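Local coordinates for RagA protein (Porphyromonas gingivalis, PDB 6SLN), which probably imports nutrients, perhaps peptides, across the outer membrane as a TonB-dependent receptor, at residues 750-755 with 851-856; 857-862 with 932-937; 926-931 with 961-966; 936-941 with 952-957. All blocks are in the same frame, centred on the assembly; numbering follows the deposited sequence.

Contact 1: residues 750-755 with 851-856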
loop_
_atom_site.group_PDB
_atom_site.type_symbol
_atom_site.label_atom_id
_atom_site.label_comp_id
_atom_site.label_asym_id
_atom_site.label_seq_id
_atom_site.Cartn_x
_atom_site.Cartn_y
_atom_site.Cartn_z
ATOM N N ASP A 750 31.916 -12.760 -54.049
ATOM C CA ASP A 750 32.987 -12.579 -53.076
ATOM C C ASP A 750 32.648 -11.337 -52.253
ATOM O O ASP A 750 32.655 -11.368 -51.018
ATOM C CB ASP A 750 34.345 -12.430 -53.777
ATOM C CG ASP A 750 35.486 -13.129 -53.039
ATOM O OD1 ASP A 750 35.393 -14.351 -52.794
ATOM O OD2 ASP A 750 36.491 -12.453 -52.727
ATOM N N TRP A 751 32.310 -10.248 -52.947
ATOM C CA TRP A 751 32.016 -8.938 -52.375
ATOM C C TRP A 751 30.519 -8.640 -52.419
ATOM O O TRP A 751 29.772 -9.225 -53.203
ATOM C CB TRP A 751 32.762 -7.840 -53.143
ATOM C CG TRP A 751 34.076 -7.470 -52.556
ATOM C CD1 TRP A 751 35.286 -7.936 -52.934
ATOM C CD2 TRP A 751 34.314 -6.549 -51.480
ATOM N NE1 TRP A 751 36.271 -7.371 -52.165
ATOM C CE2 TRP A 751 35.701 -6.513 -51.266
ATOM C CE3 TRP A 751 33.491 -5.760 -50.674
ATOM C CZ2 TRP A 751 36.288 -5.718 -50.285
ATOM C CZ3 TRP A 751 34.076 -4.968 -49.699
ATOM C CH2 TRP A 751 35.460 -4.953 -49.514
ATOM N N ASN A 752 30.088 -7.688 -51.582
ATOM C CA ASN A 752 28.704 -7.208 -51.627
ATOM C C ASN A 752 28.618 -5.884 -50.857
ATOM O O ASN A 752 28.543 -5.890 -49.626
ATOM C CB ASN A 752 27.733 -8.230 -51.057
ATOM C CG ASN A 752 26.287 -7.762 -51.131
ATOM O OD1 ASN A 752 26.001 -6.663 -51.609
ATOM N ND2 ASN A 752 25.362 -8.598 -50.653
ATOM N N VAL A 753 28.578 -4.779 -51.600
ATOM C CA VAL A 753 28.414 -3.446 -51.037
ATOM C C VAL A 753 26.979 -3.013 -51.277
ATOM O O VAL A 753 26.493 -3.098 -52.411
ATOM C CB VAL A 753 29.401 -2.460 -51.675
ATOM C CG1 VAL A 753 29.407 -1.166 -50.913
ATOM C CG2 VAL A 753 30.788 -3.064 -51.706
ATOM N N TYR A 754 26.304 -2.542 -50.220
ATOM C CA TYR A 754 24.903 -2.142 -50.294
ATOM C C TYR A 754 24.716 -0.841 -49.530
ATOM O O TYR A 754 25.453 -0.546 -48.583
ATOM C CB TYR A 754 23.953 -3.210 -49.717
ATOM C CG TYR A 754 24.510 -3.889 -48.492
ATOM C CD1 TYR A 754 25.431 -4.930 -48.610
ATOM C CD2 TYR A 754 24.137 -3.480 -47.220
ATOM C CE1 TYR A 754 25.963 -5.546 -47.495
ATOM C CE2 TYR A 754 24.660 -4.096 -46.091
ATOM C CZ TYR A 754 25.578 -5.129 -46.236
ATOM O OH TYR A 754 26.117 -5.755 -45.132
ATOM N N ALA A 755 23.719 -0.066 -49.955
ATOM C CA ALA A 755 23.465 1.261 -49.413
ATOM C C ALA A 755 21.970 1.514 -49.311
ATOM O O ALA A 755 21.180 1.081 -50.159
ATOM C CB ALA A 755 24.103 2.353 -50.273
ATOM N N GLY A 851 27.170 -0.716 -46.074
ATOM C CA GLY A 851 27.419 -2.084 -45.691
ATOM C C GLY A 851 28.195 -2.871 -46.718
ATOM O O GLY A 851 27.792 -2.965 -47.879
ATOM N N ALA A 852 29.320 -3.434 -46.302
ATOM C CA ALA A 852 30.077 -4.361 -47.124
ATOM C C ALA A 852 30.153 -5.704 -46.417
ATOM O O ALA A 852 30.270 -5.769 -45.188
ATOM C CB ALA A 852 31.494 -3.846 -47.416
ATOM N N SER A 853 30.059 -6.769 -47.197
ATOM C CA SER A 853 30.300 -8.112 -46.709
ATOM C C SER A 853 31.343 -8.748 -47.607
ATOM O O SER A 853 31.197 -8.740 -48.835
ATOM C CB SER A 853 29.025 -8.945 -46.694
ATOM O OG SER A 853 28.327 -8.789 -47.911
ATOM N N TRP A 854 32.406 -9.265 -46.990
ATOM C CA TRP A 854 33.409 -10.032 -47.712
ATOM C C TRP A 854 32.964 -11.475 -47.853
ATOM O O TRP A 854 31.823 -11.739 -48.238
ATOM C CB TRP A 854 34.753 -9.973 -47.011
ATOM C CG TRP A 854 35.811 -9.972 -48.012
ATOM C CD1 TRP A 854 35.749 -9.413 -49.250
ATOM C CD2 TRP A 854 37.093 -10.586 -47.909
ATOM N NE1 TRP A 854 36.920 -9.628 -49.923
ATOM C CE2 TRP A 854 37.764 -10.345 -49.120
ATOM C CE3 TRP A 854 37.744 -11.307 -46.908
ATOM C CZ2 TRP A 854 39.054 -10.797 -49.355
ATOM C CZ3 TRP A 854 39.025 -11.757 -47.145
ATOM C CH2 TRP A 854 39.666 -11.502 -48.357
ATOM N N LYS A 855 33.845 -12.421 -47.545
ATOM C CA LYS A 855 33.423 -13.808 -47.398
ATOM C C LYS A 855 33.313 -14.083 -45.898
ATOM O O LYS A 855 34.211 -14.626 -45.260
ATOM C CB LYS A 855 34.380 -14.760 -48.110
ATOM C CG LYS A 855 33.690 -16.037 -48.630
ATOM C CD LYS A 855 34.380 -16.644 -49.864
ATOM C CE LYS A 855 33.837 -18.048 -50.191
ATOM N NZ LYS A 855 34.919 -19.098 -50.249
ATOM N N GLY A 856 32.182 -13.676 -45.331
ATOM C CA GLY A 856 31.937 -13.830 -43.919
ATOM C C GLY A 856 32.286 -12.617 -43.094
ATOM O O GLY A 856 31.848 -12.526 -41.943
#
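Trp751 and Trp854 meet at the turn-side end of an antiparallel pairing between two neighbouring strands of the TonB-dependent receptor barrel. The edge of the Trp854 indole is directed at a face of Trp751, a T-shaped (edge-to-face) arrangement with the planes 65° apart and the five-membered ring centroids separated by 4.6 Å. The CD1-NE1 edge of Trp854 does the touching, CD1 lying 3.5 Å from Trp751 CE2 and displaced toward the rim of that ring. The six-membered edge of Trp751 reaches along the facing strand, CZ3 lying 3.6 Å from Ala852 CB. Beyond the tryptophans, Asp750 OD1 meets the aliphatic Lys855 CD at 3.9 Å.

Further along, Asn752 O accepts a hydrogen bond from Ser853 N (3.0 Å) and a weak one from Ser853 OG. Val753 and Ala852 form the next, non-hydrogen-bonded pair. Tyr754 N then donates to Gly851 O (2.8 Å). Tyr754 CG stands between the backbone N and the carbonyl carbon (chi1 38°), which lays the ring over Gly851: the glycine O sits over the ring centre, and its CA lies 3.8 Å from the ring centroid in a CH-pi contact. The ring thus covers the bare glycine backbone, a pairing that fits the aromatic rescue of glycine known from beta-barrels. Tyr754 OH reaches on to a hydrogen bond with Asp860 OD2, one strand further.

Strand 732-746 borders 752-755 on its other side, where backbone hydrogen bonds join Val753 to Ile745 and Tyr746, while 851-853 is flanked by strand 857-873 through Ala852 and Leu859.

Contact 2: residues 857-862 with 932-937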
loop_
_atom_site.group_PDB
_atom_site.type_symbol
_atom_site.label_atom_id
_atom_site.label_comp_id
_atom_site.label_asym_id
_atom_site.label_seq_id
_atom_site.Cartn_x
_atom_site.Cartn_y
_atom_site.Cartn_z
ATOM N N LEU A 857 33.052 -11.680 -43.645
ATOM C CA LEU A 857 33.399 -10.455 -42.940
ATOM C C LEU A 857 32.467 -9.335 -43.390
ATOM O O LEU A 857 32.425 -8.996 -44.575
ATOM C CB LEU A 857 34.860 -10.084 -43.184
ATOM C CG LEU A 857 35.486 -9.345 -42.000
ATOM C CD1 LEU A 857 35.145 -10.062 -40.700
ATOM C CD2 LEU A 857 36.988 -9.230 -42.167
ATOM N N SER A 858 31.720 -8.769 -42.447
ATOM C CA SER A 858 30.786 -7.691 -42.731
ATOM C C SER A 858 31.097 -6.471 -41.885
ATOM O O SER A 858 31.509 -6.579 -40.725
ATOM C CB SER A 858 29.336 -8.100 -42.463
ATOM O OG SER A 858 28.931 -9.104 -43.363
ATOM N N LEU A 859 30.875 -5.304 -42.478
ATOM C CA LEU A 859 30.902 -4.048 -41.747
ATOM C C LEU A 859 29.655 -3.271 -42.129
ATOM O O LEU A 859 29.429 -3.008 -43.315
ATOM C CB LEU A 859 32.164 -3.243 -42.059
ATOM C CG LEU A 859 32.301 -1.964 -41.239
ATOM C CD1 LEU A 859 33.564 -1.977 -40.395
ATOM C CD2 LEU A 859 32.310 -0.817 -42.189
ATOM N N ASP A 860 28.841 -2.922 -41.134
ATOM C CA ASP A 860 27.598 -2.194 -41.353
ATOM C C ASP A 860 27.591 -0.916 -40.531
ATOM O O ASP A 860 27.845 -0.943 -39.322
ATOM C CB ASP A 860 26.381 -3.056 -41.016
ATOM C CG ASP A 860 26.001 -3.967 -42.156
ATOM O OD1 ASP A 860 25.046 -3.638 -42.893
ATOM O OD2 ASP A 860 26.686 -4.994 -42.339
ATOM N N ALA A 861 27.309 0.197 -41.197
ATOM C CA ALA A 861 27.216 1.504 -40.568
ATOM C C ALA A 861 25.804 2.024 -40.766
ATOM O O ALA A 861 25.283 2.015 -41.886
ATOM C CB ALA A 861 28.236 2.483 -41.155
ATOM N N ASP A 862 25.180 2.451 -39.681
ATOM C CA ASP A 862 23.859 3.060 -39.723
ATOM C C ASP A 862 24.012 4.506 -39.261
ATOM O O ASP A 862 24.377 4.761 -38.107
ATOM C CB ASP A 862 22.872 2.274 -38.860
ATOM C CG ASP A 862 22.437 0.972 -39.514
ATOM O OD1 ASP A 862 23.193 -0.015 -39.433
ATOM O OD2 ASP A 862 21.343 0.931 -40.110
ATOM N N LEU A 932 27.738 0.949 -35.795
ATOM C CA LEU A 932 28.833 0.419 -36.592
ATOM C C LEU A 932 29.110 -0.982 -36.077
ATOM O O LEU A 932 29.207 -1.194 -34.861
ATOM C CB LEU A 932 30.075 1.312 -36.504
ATOM C CG LEU A 932 31.228 1.020 -37.468
ATOM C CD1 LEU A 932 30.861 1.300 -38.918
ATOM C CD2 LEU A 932 32.435 1.836 -37.049
ATOM N N LYS A 933 29.182 -1.949 -36.984
ATOM C CA LYS A 933 29.325 -3.333 -36.556
ATOM C C LYS A 933 30.207 -4.087 -37.534
ATOM O O LYS A 933 29.912 -4.150 -38.731
ATOM C CB LYS A 933 27.961 -4.018 -36.417
ATOM C CG LYS A 933 28.039 -5.486 -36.023
ATOM C CD LYS A 933 26.695 -6.179 -36.166
ATOM C CE LYS A 933 25.933 -6.199 -34.856
ATOM N NZ LYS A 933 24.968 -7.344 -34.761
ATOM N N LEU A 934 31.298 -4.633 -37.020
ATOM C CA LEU A 934 32.097 -5.611 -37.732
ATOM C C LEU A 934 31.645 -6.991 -37.273
ATOM O O LEU A 934 31.685 -7.292 -36.075
ATOM C CB LEU A 934 33.583 -5.400 -37.454
ATOM C CG LEU A 934 34.464 -6.414 -38.168
ATOM C CD1 LEU A 934 34.504 -6.080 -39.649
ATOM C CD2 LEU A 934 35.850 -6.426 -37.573
ATOM N N THR A 935 31.204 -7.816 -38.214
ATOM C CA THR A 935 30.739 -9.158 -37.912
ATOM C C THR A 935 31.575 -10.175 -38.673
ATOM O O THR A 935 32.078 -9.896 -39.768
ATOM C CB THR A 935 29.260 -9.305 -38.259
ATOM O OG1 THR A 935 28.538 -8.246 -37.623
ATOM C CG2 THR A 935 28.707 -10.643 -37.774
ATOM N N TYR A 936 31.738 -11.357 -38.076
ATOM C CA TYR A 936 32.431 -12.469 -38.716
ATOM C C TYR A 936 31.597 -13.733 -38.567
ATOM O O TYR A 936 31.482 -14.274 -37.462
ATOM C CB TYR A 936 33.821 -12.677 -38.130
ATOM C CG TYR A 936 34.623 -13.637 -38.956
ATOM C CD1 TYR A 936 34.324 -13.826 -40.296
ATOM C CD2 TYR A 936 35.656 -14.371 -38.406
ATOM C CE1 TYR A 936 35.037 -14.711 -41.072
ATOM C CE2 TYR A 936 36.375 -15.259 -39.175
ATOM C CZ TYR A 936 36.060 -15.422 -40.511
ATOM O OH TYR A 936 36.764 -16.297 -41.303
ATOM N N VAL A 937 31.025 -14.195 -39.677
ATOM C CA VAL A 937 30.358 -15.494 -39.739
ATOM C C VAL A 937 31.449 -16.546 -39.886
ATOM O O VAL A 937 32.109 -16.618 -40.924
ATOM C CB VAL A 937 29.356 -15.566 -40.897
ATOM C CG1 VAL A 937 28.939 -17.007 -41.165
ATOM C CG2 VAL A 937 28.131 -14.718 -40.594
#
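Residues 857-862 and 932-937 run antiparallel at 162° with their axes 4.6 Å apart, Ser858 with Thr935 and Asp860 with Lys933 forming hydrogen-bonded pairs. Ser858 N donates to Thr935 O (2.9 Å) and Thr935 N to Ser858 O (2.8 Å); Asp860 and Lys933 exchange backbone bonds likewise.

The intervening non-hydrogen-bonded pairs put their apolar side chains on one face. The Leu857 side chain crosses that of Tyr936 at about a right angle, CD1 lying 3.9 Å from Tyr936 CD1, while CG of the same leucine meets Leu934 CD1 at 4.1 Å. Leu932 CD1 touches two residues, 3.6 Å from Ala861 CB and 4.2 Å from Leu859 CD2; its CG, anti to the backbone N (chi1 -170°), takes the branch across to the other strand.

The second face is polar. Ser858 and Thr935 lie beside each other through their CB atoms, Asp860 is held by Tyr754, and the Lys933 amine turns away to a cation-pi contact with Tyr955. This alternation of an apolar and a polar face is characteristic of outer-membrane beta-barrel strands, and the leucine-rich side is consistent with a surface toward lipid.

Contact 3: residues 926-931 with 961-966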
loop_
_atom_site.group_PDB
_atom_site.type_symbol
_atom_site.label_atom_id
_atom_site.label_comp_id
_atom_site.label_asym_id
_atom_site.label_seq_id
_atom_site.Cartn_x
_atom_site.Cartn_y
_atom_site.Cartn_z
ATOM N N PHE A 926 22.403 17.662 -35.986
ATOM C CA PHE A 926 23.470 16.697 -35.764
ATOM C C PHE A 926 23.352 15.517 -36.712
ATOM O O PHE A 926 22.261 15.149 -37.143
ATOM C CB PHE A 926 23.483 16.189 -34.317
ATOM C CG PHE A 926 22.253 15.405 -33.927
ATOM C CD1 PHE A 926 22.218 14.019 -34.055
ATOM C CD2 PHE A 926 21.136 16.048 -33.408
ATOM C CE1 PHE A 926 21.083 13.294 -33.675
ATOM C CE2 PHE A 926 20.014 15.323 -33.020
ATOM C CZ PHE A 926 19.995 13.945 -33.154
ATOM N N LEU A 927 24.500 14.933 -37.020
ATOM C CA LEU A 927 24.607 13.644 -37.681
ATOM C C LEU A 927 25.218 12.669 -36.685
ATOM O O LEU A 927 26.222 12.985 -36.038
ATOM C CB LEU A 927 25.469 13.761 -38.930
ATOM C CG LEU A 927 26.183 12.542 -39.496
ATOM C CD1 LEU A 927 25.195 11.664 -40.217
ATOM C CD2 LEU A 927 27.304 12.980 -40.446
ATOM N N ARG A 928 24.599 11.510 -36.525
ATOM C CA ARG A 928 25.081 10.525 -35.571
ATOM C C ARG A 928 25.333 9.211 -36.290
ATOM O O ARG A 928 24.437 8.674 -36.951
ATOM C CB ARG A 928 24.088 10.331 -34.432
ATOM C CG ARG A 928 24.747 9.902 -33.135
ATOM C CD ARG A 928 23.920 10.398 -31.962
ATOM N NE ARG A 928 24.579 11.474 -31.244
ATOM C CZ ARG A 928 24.011 12.211 -30.297
ATOM N NH1 ARG A 928 22.751 11.996 -29.947
ATOM N NH2 ARG A 928 24.719 13.170 -29.696
ATOM N N LEU A 929 26.555 8.711 -36.183
ATOM C CA LEU A 929 26.833 7.327 -36.539
ATOM C C LEU A 929 26.166 6.483 -35.472
ATOM O O LEU A 929 26.700 6.320 -34.377
ATOM C CB LEU A 929 28.334 7.075 -36.610
ATOM C CG LEU A 929 28.760 5.651 -36.942
ATOM C CD1 LEU A 929 27.992 5.125 -38.141
ATOM C CD2 LEU A 929 30.263 5.579 -37.187
ATOM N N LYS A 930 24.962 5.990 -35.760
ATOM C CA LYS A 930 24.187 5.296 -34.735
ATOM C C LYS A 930 24.717 3.896 -34.482
ATOM O O LYS A 930 24.788 3.454 -33.334
ATOM C CB LYS A 930 22.719 5.235 -35.132
ATOM C CG LYS A 930 21.993 6.527 -34.931
ATOM C CD LYS A 930 20.752 6.310 -34.103
ATOM C CE LYS A 930 21.043 6.410 -32.607
ATOM N NZ LYS A 930 21.141 7.824 -32.162
ATOM N N ASN A 931 25.124 3.200 -35.529
ATOM C CA ASN A 931 25.519 1.813 -35.394
ATOM C C ASN A 931 26.684 1.548 -36.330
ATOM O O ASN A 931 26.635 1.912 -37.508
ATOM C CB ASN A 931 24.331 0.893 -35.714
ATOM C CG ASN A 931 24.677 -0.574 -35.616
ATOM O OD1 ASN A 931 24.610 -1.161 -34.543
ATOM N ND2 ASN A 931 25.032 -1.179 -36.746
ATOM N N LEU A 961 28.977 6.055 -31.975
ATOM C CA LEU A 961 30.430 6.201 -32.034
ATOM C C LEU A 961 30.863 7.640 -32.317
ATOM O O LEU A 961 31.859 8.110 -31.754
ATOM C CB LEU A 961 30.987 5.265 -33.104
ATOM C CG LEU A 961 32.491 5.169 -33.294
ATOM C CD1 LEU A 961 33.179 4.850 -31.974
ATOM C CD2 LEU A 961 32.787 4.098 -34.325
ATOM N N LEU A 962 30.141 8.348 -33.194
ATOM C CA LEU A 962 30.476 9.725 -33.534
ATOM C C LEU A 962 29.221 10.573 -33.661
ATOM O O LEU A 962 28.216 10.135 -34.229
ATOM C CB LEU A 962 31.248 9.846 -34.861
ATOM C CG LEU A 962 32.453 8.965 -35.184
ATOM C CD1 LEU A 962 32.597 8.832 -36.693
ATOM C CD2 LEU A 962 33.747 9.500 -34.551
ATOM N N THR A 963 29.307 11.804 -33.164
ATOM C CA THR A 963 28.344 12.849 -33.452
ATOM C C THR A 963 29.051 13.962 -34.218
ATOM O O THR A 963 30.246 14.199 -34.042
ATOM C CB THR A 963 27.704 13.402 -32.171
ATOM O OG1 THR A 963 27.377 12.317 -31.293
ATOM C CG2 THR A 963 26.417 14.187 -32.495
ATOM N N VAL A 964 28.308 14.617 -35.103
ATOM C CA VAL A 964 28.775 15.776 -35.842
ATOM C C VAL A 964 27.760 16.887 -35.601
ATOM O O VAL A 964 26.614 16.793 -36.054
ATOM C CB VAL A 964 28.916 15.484 -37.336
ATOM C CG1 VAL A 964 29.179 16.751 -38.060
ATOM C CG2 VAL A 964 30.031 14.486 -37.577
ATOM N N THR A 965 28.173 17.934 -34.893
ATOM C CA THR A 965 27.265 18.986 -34.453
ATOM C C THR A 965 28.100 20.163 -33.976
ATOM O O THR A 965 29.277 20.007 -33.647
ATOM C CB THR A 965 26.354 18.496 -33.330
ATOM O OG1 THR A 965 25.543 19.576 -32.847
ATOM C CG2 THR A 965 27.210 17.946 -32.194
ATOM N N LYS A 966 27.486 21.347 -33.955
ATOM C CA LYS A 966 28.114 22.530 -33.379
ATOM C C LYS A 966 27.439 22.940 -32.074
ATOM O O LYS A 966 27.658 24.056 -31.589
ATOM C CB LYS A 966 28.125 23.691 -34.383
ATOM C CG LYS A 966 26.800 24.458 -34.559
ATOM C CD LYS A 966 26.992 25.815 -35.298
ATOM C CE LYS A 966 25.971 26.891 -34.837
ATOM N NZ LYS A 966 25.660 27.967 -35.845
#
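Arg928 and Thr963 face each other in a polar patch on one side of the pairing between barrel strands 921-937 and 951-964. The arginine grips the hydroxyl side-on with two nitrogens: NE donates to Thr963 OG1 at 2.9 Å with an N-H...O angle of 159°, and NH2 at 3.2 Å, the oxygen lying in the guanidinium plane. A bend at chi3 (-109°) turns the guanidinium edge to the threonine. NH2 and NH1 also make salt bridges to Asp971 OD1 and Glu973 OE2, which would help to fix the rotation of this buried group and probably favour its positive charge.

The opposite face is apolar. Leu929 CD2 lies 4.0 Å from Leu962 CD1 and 4.1 Å from Leu961 CD2, running side by side with Leu961 but aslant to Leu962. Leu927 and Val964 touch through their CB atoms. Between the faces, Leu927 and Val964 exchange both backbone bonds, and Leu929 N donates to Leu962 O at 2.9 Å.

On its other side 926-931 pairs with strand 857-873, where Lys930 and Asn931 both face Asp862 in a classic beta bulge, and Lys930 NZ reaches Gln123 of the plug domain.

Contact 4: residues 936-941 with 952-957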
loop_
_atom_site.group_PDB
_atom_site.type_symbol
_atom_site.label_atom_id
_atom_site.label_comp_id
_atom_site.label_asym_id
_atom_site.label_seq_id
_atom_site.Cartn_x
_atom_site.Cartn_y
_atom_site.Cartn_z
ATOM N N TYR A 936 31.738 -11.357 -38.076
ATOM C CA TYR A 936 32.431 -12.469 -38.716
ATOM C C TYR A 936 31.597 -13.733 -38.567
ATOM O O TYR A 936 31.482 -14.274 -37.462
ATOM C CB TYR A 936 33.821 -12.677 -38.130
ATOM C CG TYR A 936 34.623 -13.637 -38.956
ATOM C CD1 TYR A 936 34.324 -13.826 -40.296
ATOM C CD2 TYR A 936 35.656 -14.371 -38.406
ATOM C CE1 TYR A 936 35.037 -14.711 -41.072
ATOM C CE2 TYR A 936 36.375 -15.259 -39.175
ATOM C CZ TYR A 936 36.060 -15.422 -40.511
ATOM O OH TYR A 936 36.764 -16.297 -41.303
ATOM N N VAL A 937 31.025 -14.195 -39.677
ATOM C CA VAL A 937 30.358 -15.494 -39.739
ATOM C C VAL A 937 31.449 -16.546 -39.886
ATOM O O VAL A 937 32.109 -16.618 -40.924
ATOM C CB VAL A 937 29.356 -15.566 -40.897
ATOM C CG1 VAL A 937 28.939 -17.007 -41.165
ATOM C CG2 VAL A 937 28.131 -14.718 -40.594
ATOM N N LEU A 938 31.651 -17.352 -38.846
ATOM C CA LEU A 938 32.761 -18.293 -38.853
ATOM C C LEU A 938 32.609 -19.275 -40.007
ATOM O O LEU A 938 31.495 -19.742 -40.283
ATOM C CB LEU A 938 32.851 -19.057 -37.532
ATOM C CG LEU A 938 33.275 -18.228 -36.317
ATOM C CD1 LEU A 938 34.069 -19.086 -35.354
ATOM C CD2 LEU A 938 34.056 -16.965 -36.698
ATOM N N PRO A 939 33.702 -19.599 -40.706
ATOM C CA PRO A 939 33.642 -20.458 -41.899
ATOM C C PRO A 939 32.866 -21.755 -41.711
ATOM O O PRO A 939 33.179 -22.551 -40.817
ATOM C CB PRO A 939 35.123 -20.744 -42.188
ATOM C CG PRO A 939 35.883 -20.216 -40.982
ATOM C CD PRO A 939 35.061 -19.109 -40.455
ATOM N N ASN A 940 31.859 -21.964 -42.571
ATOM C CA ASN A 940 30.989 -23.139 -42.492
ATOM C C ASN A 940 31.778 -24.440 -42.392
ATOM O O ASN A 940 31.295 -25.412 -41.797
ATOM C CB ASN A 940 30.071 -23.163 -43.719
ATOM C CG ASN A 940 29.074 -24.308 -43.699
ATOM O OD1 ASN A 940 29.449 -25.484 -43.673
ATOM N ND2 ASN A 940 27.793 -23.970 -43.716
ATOM N N SER A 941 32.990 -24.470 -42.955
ATOM C CA SER A 941 33.787 -25.692 -42.995
ATOM C C SER A 941 33.981 -26.287 -41.610
ATOM O O SER A 941 33.810 -27.497 -41.414
ATOM C CB SER A 941 35.141 -25.398 -43.641
ATOM O OG SER A 941 34.982 -24.442 -44.669
ATOM N N ALA A 952 28.512 -20.190 -36.314
ATOM C CA ALA A 952 28.797 -19.247 -35.239
ATOM C C ALA A 952 29.178 -17.895 -35.831
ATOM O O ALA A 952 29.693 -17.815 -36.949
ATOM C CB ALA A 952 29.914 -19.759 -34.324
ATOM N N ARG A 953 28.912 -16.835 -35.068
ATOM C CA ARG A 953 29.307 -15.487 -35.455
ATOM C C ARG A 953 29.874 -14.754 -34.252
ATOM O O ARG A 953 29.398 -14.930 -33.126
ATOM C CB ARG A 953 28.141 -14.665 -36.008
ATOM C CG ARG A 953 27.373 -15.309 -37.121
ATOM C CD ARG A 953 26.001 -14.682 -37.292
ATOM N NE ARG A 953 25.226 -15.462 -38.249
ATOM C CZ ARG A 953 24.732 -14.991 -39.387
ATOM N NH1 ARG A 953 24.908 -13.721 -39.717
ATOM N NH2 ARG A 953 24.049 -15.792 -40.196
ATOM N N VAL A 954 30.881 -13.927 -34.497
ATOM C CA VAL A 954 31.336 -12.943 -33.527
ATOM C C VAL A 954 31.216 -11.573 -34.174
ATOM O O VAL A 954 31.309 -11.433 -35.401
ATOM C CB VAL A 954 32.778 -13.200 -33.054
ATOM C CG1 VAL A 954 32.801 -14.358 -32.082
ATOM C CG2 VAL A 954 33.701 -13.471 -34.257
ATOM N N TYR A 955 30.982 -10.558 -33.345
ATOM C CA TYR A 955 30.859 -9.203 -33.853
ATOM C C TYR A 955 31.432 -8.211 -32.859
ATOM O O TYR A 955 31.449 -8.443 -31.644
ATOM C CB TYR A 955 29.412 -8.818 -34.160
ATOM C CG TYR A 955 28.471 -8.820 -32.966
ATOM C CD1 TYR A 955 28.405 -7.739 -32.087
ATOM C CD2 TYR A 955 27.617 -9.897 -32.738
ATOM C CE1 TYR A 955 27.521 -7.746 -31.004
ATOM C CE2 TYR A 955 26.737 -9.909 -31.673
ATOM C CZ TYR A 955 26.690 -8.838 -30.806
ATOM O OH TYR A 955 25.804 -8.877 -29.750
ATOM N N LEU A 956 31.878 -7.088 -33.404
ATOM C CA LEU A 956 32.329 -5.936 -32.640
ATOM C C LEU A 956 31.427 -4.760 -32.992
ATOM O O LEU A 956 31.218 -4.465 -34.174
ATOM C CB LEU A 956 33.786 -5.622 -32.966
ATOM C CG LEU A 956 34.743 -5.366 -31.816
ATOM C CD1 LEU A 956 34.426 -6.314 -30.682
ATOM C CD2 LEU A 956 36.175 -5.537 -32.323
ATOM N N MET A 957 30.891 -4.090 -31.979
ATOM C CA MET A 957 29.828 -3.132 -32.231
ATOM C C MET A 957 30.034 -1.846 -31.440
ATOM O O MET A 957 30.502 -1.869 -30.298
ATOM C CB MET A 957 28.464 -3.739 -31.891
ATOM C CG MET A 957 27.337 -2.986 -32.525
ATOM S SD MET A 957 25.872 -3.183 -31.572
ATOM C CE MET A 957 26.438 -2.454 -30.066
#
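Tyr936 begins the pairing with Val954, its N donating to Val954 O at 2.7 Å and its O accepting a hydrogen bond from Val954 N at 3.0 Å. Here the tyrosine contributes CB, 4.0 Å from Val954 CG2, while the ring is carried away from this strand. Val937 comes next, in a non-hydrogen-bonded pair with Arg953, and the two side chains lie alongside each other on the other face of the sheet. Val937 CG2 is the touching branch: it sits 3.6 Å from Arg953 CG and, farther out, 3.5 Å from NH1, over one face of the guanidinium and offset toward its rim. The arginine, extended from CG to NE, passes this methyl, and a turn at chi4 (-120°) lays the guanidinium face over it.

Leu938 adds the last bond across, from its N to Ala952 O at 2.8 Å. Its CG, anti to the carbonyl carbon (chi1 -69°), lies 4.2 Å from Ala952 CB, and CD2 lies 4.3 Å from Val954 CG2, so one leucine spans two residues of the facing strand.

Strand 951-964 pairs on its far side with the C-terminal strand 986-996, Arg953 bonding to Gln994 through the backbone. Such up-and-down pairing of sequence neighbours, here through the connection 938-950, is the hairpin pattern of outer-membrane beta-barrels, and this connection probably lies on the periplasmic side.

Contact 1 comes first along the chain, closing the long excursion 756-850 and joining strand 752-764 to 844-853. Contact 2 opens directly after contact 1 ends, at 857, and closes the loop 863-931; the two touch through Gly856 O with Val937 N. Contact 3 opens at 926, before contact 2 has closed, so these two cross, sharing strand 921-937; it closes the loop 932-960. Contact 4 begins on Tyr936 and Val937, which it shares with contact 2, closes 942-951, and lies wholly within the loop of contact 3, farther along the same strand pair. Together they tie five successive strand segments side by side in the barrel wall.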